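Local coordinates for C-type lectin domain family 4, member a4 (Mus musculus, PDB 3VYK), which binds N-glycans, including those carrying bisecting N-acetylglucosamine, through the calcium-dependent C-type lectin domain that this chain comprises, and probably acts as an inhibitory receptor on dendritic cells, at residues Gly60-Leu65 with Asn113-Lys118; Ala23-Ser28 with Gly64-Gly69; Arg71-Ile76 with Thr86-Gly91. All coordinates share one frame; numbering follows the deposited sequence.

How the contacts relate
Contacts 1 and 2 lie side by side and share Gly64 and Leu65 of strand 61-67, while contact 3 belongs to the next strand, 73-75, which pairs antiparallel with it. Contact 2 is buried and apolar: a helix-borne indole meets a leucine. Contact 1 is partly buried, with hydrocarbon at its inner end and calcium and sugar at its outer end. In contact 3, also partly buried, two indoles pack edge to face beneath the metal site. Backbone bonds from Gly64 to Ile76 and from Leu66 to Arg74 tie the strands together, and a salt bridge between Asp114 and Arg71 joins contact 1 to contact 3 near the calcium ion.

Contact 1. Residues Gly60-Leu65 with Asn113-Lys118; sequences GYFIGL and NDIPCK. With CA (calcium ion), chain C; MAN (alpha-D-mannopyranose), chain B; NAG (2-acetamido-2-deoxy-beta-D-glucopyranose), chain D; NAG (2-acetamido-2-deoxy-beta-D-glucopyranose), chain E.
Phe62 and Ile115 meet at an oblique angle, the ring of one against the last methyl of the other. The approach is by CD1 of Ile115, which lies 3.6 Å from Phe62 CE1 and nearly as close to CZ. The ring extends from strand 61-63 with CG anti to the carbonyl carbon (chi1 -84°), and this carries its far end to segment 113-118 although the side chain does not start out in that direction. CZ also comes up to two backbone carbonyls: the oxygen of Pro116 lies near the ring plane at its edge, and Cys117 O stands obliquely to the ring, 3.8 Å from Phe62 CZ.

Ile115 is divided between protein and glycan. Its CG1 sits between the backbone N and the carbonyl carbon (chi1 70°) and sends CD1 to the phenyl ring, while CG2 faces the N-acetylglucosamine joined to mannose O2, with Ile115 CG2 3.6 Å from O5 of that sugar. Pro116 carries the apolar surface onward, its CD 3.5 Å from C6 of the other N-acetylglucosamine. Just before Ile115, Asp114 grips the calcium ion twice, through its backbone O at 2.4 Å and its carboxylate OD1 at 2.3 Å. Asn113 is a further ligand, and O3 and O4 of the mannose bind the same ion, as in other mannose-binding C-type lectins. Glu92, Asn94 and Glu98 complete the protein's share of the shell.

Phe62 and the following Ile-Gly-Leu fall where the family has its WIGL motif, and Asn113-Asp114 belong to its WND motif. Strand 61-67 here runs parallel to strand 121-128 and antiparallel to strand 100-106; Ile102 of the latter touches both Phe62 and Ile115, and the Cys100-Cys117 disulfide fastens the turn after Ile115.

Contact 2. Residues Ala23-Ser28 with Gly64-Gly69; sequences ASWNES and GLLDAG
Trp25 offers one face of its indole to Leu66, and the chain leading up to it sets the start of helix 25-34. Ala23 ends a short strand, its backbone paired with His121. Ser24 is the N-cap and, with Glu27, forms a capping box: Glu27 N donates to Ser24 OG over 3.2 Å, and Ser24 N returns a bond of the same length to Glu27 OE1, which it meets on the anti side of the carboxylate.

Trp25 follows in the first turn. With CG anti to the backbone N (chi1 -173°), the ring swings off the helix toward strand 65-67. Leu66 lays both its methyls on it: CD2 is 3.8 Å from the centroid of the six-membered ring of Trp25 and 22° off the normal, a CH-pi contact, while CD1 reaches the outer rim, 3.7 Å from Trp25 CH2. Gly64 lies at the edge of the indole instead, its CA 4.4 Å from Trp25 NE1. Phe62 also meets the indole edge to face.

Asn26 stays on the helix, its CG in the plane of the indole at the ring edge. Ser28 closes the first turn twice over, because its N and OG reach Ser24 O from opposite faces of the carbonyl, with Ser28 OG at 2.8 Å.

Between Trp25 and Leu66 themselves the forces are dispersion and CH-pi. One residue before Gly64, on the same strand, Ile63 O accepts the hydrogen of NE1, the one polar atom of the indole; this adds a polar tie between helix and strand and lets the ring be buried against a leucine without leaving that N-H unpaired.

Contact 3. Residues Arg71-Ile76 with Thr86-Gly91; sequences RQWRWI and TFWHKG
Trp73 has one face overlapped by the edge of Trp88. The two indoles make an edge-to-face pair, tilted well short of perpendicular: their six-membered rings stand 4.9 Å apart between centroids, with the planes at 52°. The outer rim of the Trp88 benzo ring does the touching. CZ2 of Trp88 comes to 3.7 Å from Trp73 CE2, and CH2 of Trp88 hangs over the centre of the Trp73 indole, 3.7 Å above its plane. Both side chains start toward the other segment and keep CG anti to the carbonyl carbon (chi1 -59° in Trp73, -62° in Trp88), which brings the rings together from strand 73-75 and from the loop that follows it.

Behind Trp73, on the opposite face, lies Arg71 CA. The arginine then curls round so that Trp73 CZ2 sits over the centre of its guanidinium face, 3.5 Å above that plane. The group is fixed there by salt bridges to Asp67 and Asp114 and a hydrogen bond to Glu98 O; the positive charge probably helps keep Asp67 ionised, while Asp114 also has the calcium ion on its other oxygen. Arg74 turns back to its neighbour's backbone, NH1 donating to Trp73 O over 2.7 Å from above the carbonyl plane.

Trp88 is anchored at its polar end by NE1 bonding to Tyr81 OH, and it meets Trp112 edge to face as well. Pro93 touches both Trp73 and Trp88, and Glu92 and Asn94 on either side of it bind calcium. This aromatic floor underlies the Glu-Pro-Asn motif in the long loop region of the C-type lectin fold, the signature of mannose-type sugar sites.

Contact 1. Residues Gly60-Leu65 with Asn113-Lys118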
loop_
_atom_site.group_PDB
_atom_site.type_symbol
_atom_site.label_atom_id
_atom_site.label_comp_id
_atom_site.label_asym_id
_atom_site.label_seq_id
_atom_site.Cartn_x
_atom_site.Cartn_y
_atom_site.Cartn_z
ATOM N N GLY A 60 -8.503 -5.635 -2.090
ATOM C CA GLY A 60 -7.896 -4.340 -1.756
ATOM C C GLY A 60 -6.680 -4.527 -0.875
ATOM O O GLY A 60 -6.643 -5.421 -0.023
ATOM N N TYR A 61 -5.680 -3.666 -1.057
ATOM C CA TYR A 61 -4.397 -3.860 -0.393
ATOM C C TYR A 61 -3.934 -2.598 0.312
ATOM O O TYR A 61 -3.713 -1.566 -0.332
ATOM C CB TYR A 61 -3.331 -4.294 -1.418
ATOM C CG TYR A 61 -3.668 -5.586 -2.135
ATOM C CD1 TYR A 61 -3.105 -6.784 -1.720
ATOM C CD2 TYR A 61 -4.543 -5.602 -3.230
ATOM C CE1 TYR A 61 -3.412 -7.980 -2.366
ATOM C CE2 TYR A 61 -4.858 -6.791 -3.883
ATOM C CZ TYR A 61 -4.279 -7.972 -3.441
ATOM O OH TYR A 61 -4.565 -9.172 -4.069
ATOM N N PHE A 62 -3.768 -2.675 1.631
ATOM C CA PHE A 62 -3.226 -1.556 2.393
ATOM C C PHE A 62 -1.812 -1.234 1.940
ATOM O O PHE A 62 -1.000 -2.145 1.678
ATOM C CB PHE A 62 -3.194 -1.864 3.895
ATOM C CG PHE A 62 -4.492 -1.608 4.602
ATOM C CD1 PHE A 62 -5.087 -0.346 4.568
ATOM C CD2 PHE A 62 -5.092 -2.616 5.341
ATOM C CE1 PHE A 62 -6.287 -0.094 5.226
ATOM C CE2 PHE A 62 -6.285 -2.369 6.009
ATOM C CZ PHE A 62 -6.881 -1.115 5.956
ATOM N N ILE A 63 -1.537 0.065 1.867
ATOM C CA ILE A 63 -0.175 0.568 1.667
ATOM C C ILE A 63 0.232 1.408 2.866
ATOM O O ILE A 63 -0.589 1.660 3.754
ATOM C CB ILE A 63 -0.044 1.346 0.338
ATOM C CG1 ILE A 63 -0.843 2.656 0.375
ATOM C CG2 ILE A 63 -0.462 0.449 -0.818
ATOM C CD1 ILE A 63 -0.687 3.543 -0.858
ATOM N N GLY A 64 1.483 1.845 2.911
ATOM C CA GLY A 64 2.005 2.556 4.073
ATOM C C GLY A 64 1.787 4.060 4.075
ATOM O O GLY A 64 2.686 4.803 4.460
ATOM N N LEU A 65 0.600 4.501 3.651
ATOM C CA LEU A 65 0.287 5.924 3.521
ATOM C C LEU A 65 -0.833 6.274 4.486
ATOM O O LEU A 65 -1.861 5.598 4.505
ATOM C CB LEU A 65 -0.140 6.239 2.077
ATOM C CG LEU A 65 -0.259 7.718 1.711
ATOM C CD1 LEU A 65 1.078 8.438 1.843
ATOM C CD2 LEU A 65 -0.829 7.883 0.305
ATOM N N ASN A 113 -7.374 4.535 -2.857
ATOM C CA ASN A 113 -8.611 5.029 -2.236
ATOM C C ASN A 113 -8.386 5.140 -0.744
ATOM O O ASN A 113 -7.857 4.221 -0.132
ATOM C CB ASN A 113 -9.767 4.067 -2.530
ATOM C CG ASN A 113 -11.038 4.416 -1.770
ATOM O OD1 ASN A 113 -11.366 5.584 -1.551
ATOM N ND2 ASN A 113 -11.783 3.372 -1.391
ATOM N N ASP A 114 -8.771 6.277 -0.168
ATOM C CA ASP A 114 -8.808 6.369 1.290
ATOM C C ASP A 114 -9.978 5.561 1.840
ATOM O O ASP A 114 -11.112 5.611 1.303
ATOM C CB ASP A 114 -8.823 7.825 1.800
ATOM C CG ASP A 114 -10.041 8.620 1.350
ATOM O OD1 ASP A 114 -10.624 8.312 0.277
ATOM O OD2 ASP A 114 -10.375 9.589 2.079
ATOM N N ILE A 115 -9.646 4.800 2.892
ATOM C CA ILE A 115 -10.613 3.954 3.607
ATOM C C ILE A 115 -10.387 4.003 5.134
ATOM O O ILE A 115 -9.358 4.483 5.612
ATOM C CB ILE A 115 -10.563 2.474 3.134
ATOM C CG1 ILE A 115 -9.270 1.763 3.563
ATOM C CG2 ILE A 115 -10.794 2.373 1.626
ATOM C CD1 ILE A 115 -9.447 0.261 3.639
ATOM N N PRO A 116 -11.360 3.486 5.915
ATOM C CA PRO A 116 -11.124 3.420 7.346
ATOM C C PRO A 116 -10.029 2.413 7.676
ATOM O O PRO A 116 -9.998 1.306 7.123
ATOM C CB PRO A 116 -12.486 2.964 7.895
ATOM C CG PRO A 116 -13.466 3.351 6.837
ATOM C CD PRO A 116 -12.717 3.027 5.579
ATOM N N CYS A 117 -9.123 2.817 8.558
ATOM C CA CYS A 117 -8.019 1.976 8.998
ATOM C C CYS A 117 -8.486 0.660 9.617
ATOM O O CYS A 117 -7.787 -0.342 9.523
ATOM C CB CYS A 117 -7.120 2.751 9.973
ATOM S SG CYS A 117 -6.417 4.251 9.241
ATOM N N LYS A 118 -9.680 0.673 10.214
ATOM C CA LYS A 118 -10.182 -0.511 10.900
ATOM C C LYS A 118 -10.745 -1.560 9.941
ATOM O O LYS A 118 -10.947 -2.705 10.335
ATOM C CB LYS A 118 -11.237 -0.128 11.953
ATOM C CG LYS A 118 -12.502 0.490 11.383
ATOM C CD LYS A 118 -13.628 0.572 12.413
ATOM C CE LYS A 118 -13.305 1.537 13.544
ATOM N NZ LYS A 118 -14.499 1.760 14.404
HETATM CA CA CA C . -12.518 7.000 -0.057
HETATM C C1 MAN B . -16.965 3.335 -0.858
HETATM C C2 MAN B . -15.622 3.403 -0.125
HETATM C C3 MAN B . -15.083 4.840 -0.122
HETATM C C4 MAN B . -15.025 5.365 -1.547
HETATM C C5 MAN B . -16.420 5.254 -2.200
HETATM C C6 MAN B . -16.415 5.723 -3.657
HETATM O O2 MAN B . -14.714 2.574 -0.823
HETATM O O3 MAN B . -13.757 5.013 0.387
HETATM O O4 MAN B . -14.466 6.671 -1.419
HETATM O O5 MAN B . -16.864 3.903 -2.152
HETATM O O6 MAN B . -17.753 5.724 -4.144
HETATM C C1 NAG D . -14.707 1.206 -0.423
HETATM C C2 NAG D . -14.060 0.400 -1.559
HETATM C C3 NAG D . -13.903 -1.073 -1.185
HETATM C C4 NAG D . -13.261 -1.216 0.197
HETATM C C5 NAG D . -13.961 -0.331 1.235
HETATM C C6 NAG D . -13.231 -0.306 2.571
HETATM C C7 NAG D . -14.494 1.465 -3.724
HETATM C C8 NAG D . -15.463 1.639 -4.852
HETATM N N2 NAG D . -14.861 0.634 -2.749
HETATM O O3 NAG D . -13.077 -1.704 -2.147
HETATM O O4 NAG D . -13.297 -2.558 0.614
HETATM O O5 NAG D . -13.983 1.008 0.779
HETATM O O6 NAG D . -13.613 -1.376 3.410
HETATM O O7 NAG D . -13.420 2.083 -3.713
HETATM C C1 NAG E . -18.878 1.438 2.321
HETATM C C2 NAG E . -18.827 -0.063 2.583
HETATM C C3 NAG E . -18.270 -0.334 3.979
HETATM C C4 NAG E . -16.957 0.417 4.223
HETATM C C5 NAG E . -17.116 1.880 3.816
HETATM C C6 NAG E . -15.801 2.649 3.923
HETATM C C7 NAG E . -20.578 -1.299 1.383
HETATM C C8 NAG E . -21.990 -1.812 1.447
HETATM N N2 NAG E . -20.163 -0.638 2.468
HETATM O O3 NAG E . -18.067 -1.722 4.110
HETATM O O4 NAG E . -16.619 0.321 5.591
HETATM O O5 NAG E . -17.586 2.001 2.480
HETATM O O6 NAG E . -16.049 4.035 3.850
HETATM O O7 NAG E . -19.899 -1.492 0.372
#

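Contact 2. Residues Ala23-Ser28 with Gly64-Gly69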
loop_
_atom_site.group_PDB
_atom_site.type_symbol
_atom_site.label_atom_id
_atom_site.label_comp_id
_atom_site.label_asym_id
_atom_site.label_seq_id
_atom_site.Cartn_x
_atom_site.Cartn_y
_atom_site.Cartn_z
ATOM N N ALA A 23 -6.730 -8.060 7.467
ATOM C CA ALA A 23 -6.469 -7.453 8.761
ATOM C C ALA A 23 -6.631 -5.951 8.633
ATOM O O ALA A 23 -6.556 -5.407 7.522
ATOM C CB ALA A 23 -5.060 -7.791 9.232
ATOM N N SER A 24 -6.849 -5.289 9.766
ATOM C CA SER A 24 -6.828 -3.827 9.834
ATOM C C SER A 24 -5.465 -3.262 9.429
ATOM O O SER A 24 -4.487 -4.001 9.277
ATOM C CB SER A 24 -7.146 -3.367 11.255
ATOM O OG SER A 24 -6.047 -3.643 12.114
ATOM N N TRP A 25 -5.393 -1.946 9.263
ATOM C CA TRP A 25 -4.119 -1.323 8.918
ATOM C C TRP A 25 -3.055 -1.605 9.956
ATOM O O TRP A 25 -1.957 -2.049 9.616
ATOM C CB TRP A 25 -4.280 0.170 8.674
ATOM C CG TRP A 25 -3.004 0.777 8.153
ATOM C CD1 TRP A 25 -2.641 0.983 6.823
ATOM C CD2 TRP A 25 -1.865 1.236 8.941
ATOM N NE1 TRP A 25 -1.396 1.544 6.746
ATOM C CE2 TRP A 25 -0.873 1.718 7.982
ATOM C CE3 TRP A 25 -1.581 1.309 10.305
ATOM C CZ2 TRP A 25 0.353 2.223 8.386
ATOM C CZ3 TRP A 25 -0.343 1.827 10.702
ATOM C CH2 TRP A 25 0.598 2.276 9.762
ATOM N N ASN A 26 -3.369 -1.361 11.226
ATOM C CA ASN A 26 -2.385 -1.575 12.292
ATOM C C ASN A 26 -1.931 -3.038 12.390
ATOM O O ASN A 26 -0.739 -3.310 12.527
ATOM C CB ASN A 26 -2.892 -1.022 13.635
ATOM C CG ASN A 26 -2.589 0.461 13.805
ATOM O OD1 ASN A 26 -1.445 0.859 14.047
ATOM N ND2 ASN A 26 -3.609 1.284 13.688
ATOM N N GLU A 27 -2.875 -3.969 12.273
ATOM C CA GLU A 27 -2.547 -5.394 12.303
ATOM C C GLU A 27 -1.693 -5.791 11.093
ATOM O O GLU A 27 -0.778 -6.606 11.218
ATOM C CB GLU A 27 -3.817 -6.247 12.375
ATOM C CG GLU A 27 -4.555 -6.185 13.705
ATOM C CD GLU A 27 -5.976 -6.728 13.621
ATOM O OE1 GLU A 27 -6.533 -6.857 12.500
ATOM O OE2 GLU A 27 -6.552 -7.024 14.691
ATOM N N SER A 28 -1.991 -5.203 9.934
ATOM C CA SER A 28 -1.213 -5.430 8.708
ATOM C C SER A 28 0.224 -4.952 8.841
ATOM O O SER A 28 1.161 -5.663 8.456
ATOM C CB SER A 28 -1.883 -4.738 7.515
ATOM O OG SER A 28 -3.146 -5.312 7.254
ATOM N N GLY A 64 1.483 1.845 2.911
ATOM C CA GLY A 64 2.005 2.556 4.073
ATOM C C GLY A 64 1.787 4.060 4.075
ATOM O O GLY A 64 2.686 4.803 4.460
ATOM N N LEU A 65 0.600 4.501 3.651
ATOM C CA LEU A 65 0.287 5.924 3.521
ATOM C C LEU A 65 -0.833 6.274 4.486
ATOM O O LEU A 65 -1.861 5.598 4.505
ATOM C CB LEU A 65 -0.140 6.239 2.077
ATOM C CG LEU A 65 -0.259 7.718 1.711
ATOM C CD1 LEU A 65 1.078 8.438 1.843
ATOM C CD2 LEU A 65 -0.829 7.883 0.305
ATOM N N LEU A 66 -0.632 7.331 5.265
ATOM C CA LEU A 66 -1.585 7.731 6.309
ATOM C C LEU A 66 -1.895 9.215 6.277
ATOM O O LEU A 66 -1.026 10.016 5.991
ATOM C CB LEU A 66 -1.008 7.415 7.684
ATOM C CG LEU A 66 -0.674 5.955 7.963
ATOM C CD1 LEU A 66 0.120 5.859 9.251
ATOM C CD2 LEU A 66 -1.939 5.122 8.045
ATOM N N ASP A 67 -3.128 9.577 6.608
ATOM C CA ASP A 67 -3.495 10.981 6.739
ATOM C C ASP A 67 -3.145 11.449 8.149
ATOM O O ASP A 67 -3.858 11.129 9.101
ATOM C CB ASP A 67 -4.992 11.162 6.482
ATOM C CG ASP A 67 -5.437 12.611 6.557
ATOM O OD1 ASP A 67 -4.625 13.495 6.908
ATOM O OD2 ASP A 67 -6.610 12.873 6.234
ATOM N N ALA A 68 -2.061 12.221 8.269
ATOM C CA ALA A 68 -1.585 12.697 9.567
ATOM C C ALA A 68 -2.496 13.755 10.186
ATOM O O ALA A 68 -2.332 14.117 11.357
ATOM C CB ALA A 68 -0.169 13.238 9.442
ATOM N N GLY A 69 -3.429 14.256 9.389
ATOM C CA GLY A 69 -4.355 15.290 9.823
ATOM C C GLY A 69 -4.640 16.226 8.671
ATOM O O GLY A 69 -3.726 16.648 7.982
#

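Contact 3. Residues Arg71-Ile76 with Thr86-Gly91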
loop_
_atom_site.group_PDB
_atom_site.type_symbol
_atom_site.label_atom_id
_atom_site.label_comp_id
_atom_site.label_asym_id
_atom_site.label_seq_id
_atom_site.Cartn_x
_atom_site.Cartn_y
_atom_site.Cartn_z
ATOM N N ARG A 71 -5.730 15.926 5.661
ATOM C CA ARG A 71 -5.329 15.460 4.338
ATOM C C ARG A 71 -3.837 15.662 4.088
ATOM O O ARG A 71 -3.408 15.872 2.955
ATOM C CB ARG A 71 -6.189 16.087 3.217
ATOM C CG ARG A 71 -7.694 16.093 3.468
ATOM C CD ARG A 71 -8.408 14.815 3.036
ATOM N NE ARG A 71 -8.198 13.676 3.926
ATOM C CZ ARG A 71 -8.773 12.486 3.757
ATOM N NH1 ARG A 71 -9.607 12.280 2.732
ATOM N NH2 ARG A 71 -8.532 11.496 4.607
ATOM N N GLN A 72 -3.046 15.569 5.154
ATOM C CA GLN A 72 -1.585 15.623 5.044
ATOM C C GLN A 72 -1.045 14.200 4.980
ATOM O O GLN A 72 -0.791 13.552 6.007
ATOM C CB GLN A 72 -0.978 16.391 6.219
ATOM C CG GLN A 72 -1.386 17.855 6.215
ATOM C CD GLN A 72 -0.924 18.590 7.458
ATOM O OE1 GLN A 72 -1.414 18.344 8.585
ATOM N NE2 GLN A 72 0.002 19.526 7.266
ATOM N N TRP A 73 -0.912 13.698 3.750
ATOM C CA TRP A 73 -0.522 12.304 3.525
ATOM C C TRP A 73 0.933 12.109 3.826
ATOM O O TRP A 73 1.784 12.884 3.374
ATOM C CB TRP A 73 -0.865 11.847 2.098
ATOM C CG TRP A 73 -2.344 11.989 1.855
ATOM C CD1 TRP A 73 -2.999 13.010 1.174
ATOM C CD2 TRP A 73 -3.410 11.126 2.375
ATOM N NE1 TRP A 73 -4.365 12.824 1.212
ATOM C CE2 TRP A 73 -4.672 11.713 1.923
ATOM C CE3 TRP A 73 -3.442 9.957 3.139
ATOM C CZ2 TRP A 73 -5.896 11.137 2.228
ATOM C CZ3 TRP A 73 -4.688 9.384 3.438
ATOM C CH2 TRP A 73 -5.883 9.968 2.990
ATOM N N ARG A 74 1.220 11.088 4.624
ATOM C CA ARG A 74 2.591 10.812 5.066
ATOM C C ARG A 74 2.923 9.331 4.979
ATOM O O ARG A 74 2.117 8.480 5.345
ATOM C CB ARG A 74 2.832 11.323 6.500
ATOM C CG ARG A 74 2.599 12.811 6.701
ATOM C CD ARG A 74 3.656 13.640 5.984
ATOM N NE ARG A 74 3.489 15.079 6.191
ATOM C CZ ARG A 74 2.850 15.897 5.351
ATOM N NH1 ARG A 74 2.305 15.437 4.234
ATOM N NH2 ARG A 74 2.750 17.190 5.632
ATOM N N TRP A 75 4.108 9.018 4.463
ATOM C CA TRP A 75 4.568 7.635 4.402
ATOM C C TRP A 75 5.067 7.189 5.735
ATOM O O TRP A 75 5.648 7.982 6.481
ATOM C CB TRP A 75 5.705 7.489 3.385
ATOM C CG TRP A 75 5.266 7.709 1.962
ATOM C CD1 TRP A 75 5.612 8.763 1.115
ATOM C CD2 TRP A 75 4.352 6.868 1.179
ATOM N NE1 TRP A 75 5.008 8.620 -0.109
ATOM C CE2 TRP A 75 4.237 7.499 -0.132
ATOM C CE3 TRP A 75 3.661 5.683 1.425
ATOM C CZ2 TRP A 75 3.440 6.960 -1.140
ATOM C CZ3 TRP A 75 2.862 5.149 0.411
ATOM C CH2 TRP A 75 2.753 5.773 -0.841
ATOM N N ILE A 76 4.867 5.912 6.034
ATOM C CA ILE A 76 5.238 5.372 7.348
ATOM C C ILE A 76 6.743 5.302 7.606
ATOM O O ILE A 76 7.160 5.240 8.769
ATOM C CB ILE A 76 4.586 4.005 7.625
ATOM C CG1 ILE A 76 5.013 2.963 6.577
ATOM C CG2 ILE A 76 3.074 4.181 7.753
ATOM C CD1 ILE A 76 4.491 1.563 6.836
ATOM N N THR A 86 1.644 10.147 -7.378
ATOM C CA THR A 86 0.495 9.602 -6.665
ATOM C C THR A 86 -0.529 9.062 -7.658
ATOM O O THR A 86 -0.547 9.445 -8.843
ATOM C CB THR A 86 -0.162 10.633 -5.718
ATOM O OG1 THR A 86 -0.774 11.694 -6.465
ATOM C CG2 THR A 86 0.865 11.196 -4.743
ATOM N N PHE A 87 -1.385 8.157 -7.176
ATOM C CA PHE A 87 -2.234 7.359 -8.070
ATOM C C PHE A 87 -3.654 7.227 -7.582
ATOM O O PHE A 87 -4.278 6.176 -7.708
ATOM C CB PHE A 87 -1.565 6.007 -8.338
ATOM C CG PHE A 87 -0.178 6.175 -8.858
ATOM C CD1 PHE A 87 0.033 6.428 -10.214
ATOM C CD2 PHE A 87 0.904 6.194 -7.989
ATOM C CE1 PHE A 87 1.313 6.659 -10.698
ATOM C CE2 PHE A 87 2.186 6.442 -8.464
ATOM C CZ PHE A 87 2.385 6.672 -9.820
ATOM N N TRP A 88 -4.164 8.317 -7.032
ATOM C CA TRP A 88 -5.544 8.350 -6.553
ATOM C C TRP A 88 -6.550 8.057 -7.633
ATOM O O TRP A 88 -6.474 8.609 -8.739
ATOM C CB TRP A 88 -5.840 9.714 -5.964
ATOM C CG TRP A 88 -4.990 10.061 -4.774
ATOM C CD1 TRP A 88 -3.920 10.949 -4.716
ATOM C CD2 TRP A 88 -5.132 9.534 -3.421
ATOM N NE1 TRP A 88 -3.408 11.018 -3.446
ATOM C CE2 TRP A 88 -4.088 10.179 -2.621
ATOM C CE3 TRP A 88 -5.984 8.614 -2.813
ATOM C CZ2 TRP A 88 -3.936 9.913 -1.270
ATOM C CZ3 TRP A 88 -5.813 8.355 -1.444
ATOM C CH2 TRP A 88 -4.816 8.988 -0.696
ATOM N N HIS A 89 -7.523 7.214 -7.304
ATOM C CA HIS A 89 -8.720 7.036 -8.138
ATOM C C HIS A 89 -9.420 8.349 -8.334
ATOM O O HIS A 89 -9.382 9.221 -7.466
ATOM C CB HIS A 89 -9.699 6.058 -7.490
ATOM C CG HIS A 89 -9.374 4.608 -7.713
ATOM N ND1 HIS A 89 -9.346 4.036 -8.947
ATOM C CD2 HIS A 89 -9.098 3.591 -6.803
ATOM C CE1 HIS A 89 -9.064 2.731 -8.819
ATOM N NE2 HIS A 89 -8.902 2.461 -7.508
ATOM N N LYS A 90 -10.109 8.494 -9.467
ATOM C CA LYS A 90 -10.969 9.648 -9.660
ATOM C C LYS A 90 -11.945 9.765 -8.485
ATOM O O LYS A 90 -12.580 8.782 -8.082
ATOM C CB LYS A 90 -11.714 9.532 -11.000
ATOM C CG LYS A 90 -12.611 10.704 -11.356
ATOM C CD LYS A 90 -11.856 12.015 -11.470
ATOM C CE LYS A 90 -12.780 13.132 -11.940
ATOM N NZ LYS A 90 -14.088 13.157 -11.220
ATOM N N GLY A 91 -12.009 10.958 -7.918
ATOM C CA GLY A 91 -12.883 11.268 -6.786
ATOM C C GLY A 91 -12.286 10.960 -5.422
ATOM O O GLY A 91 -12.946 11.188 -4.403
#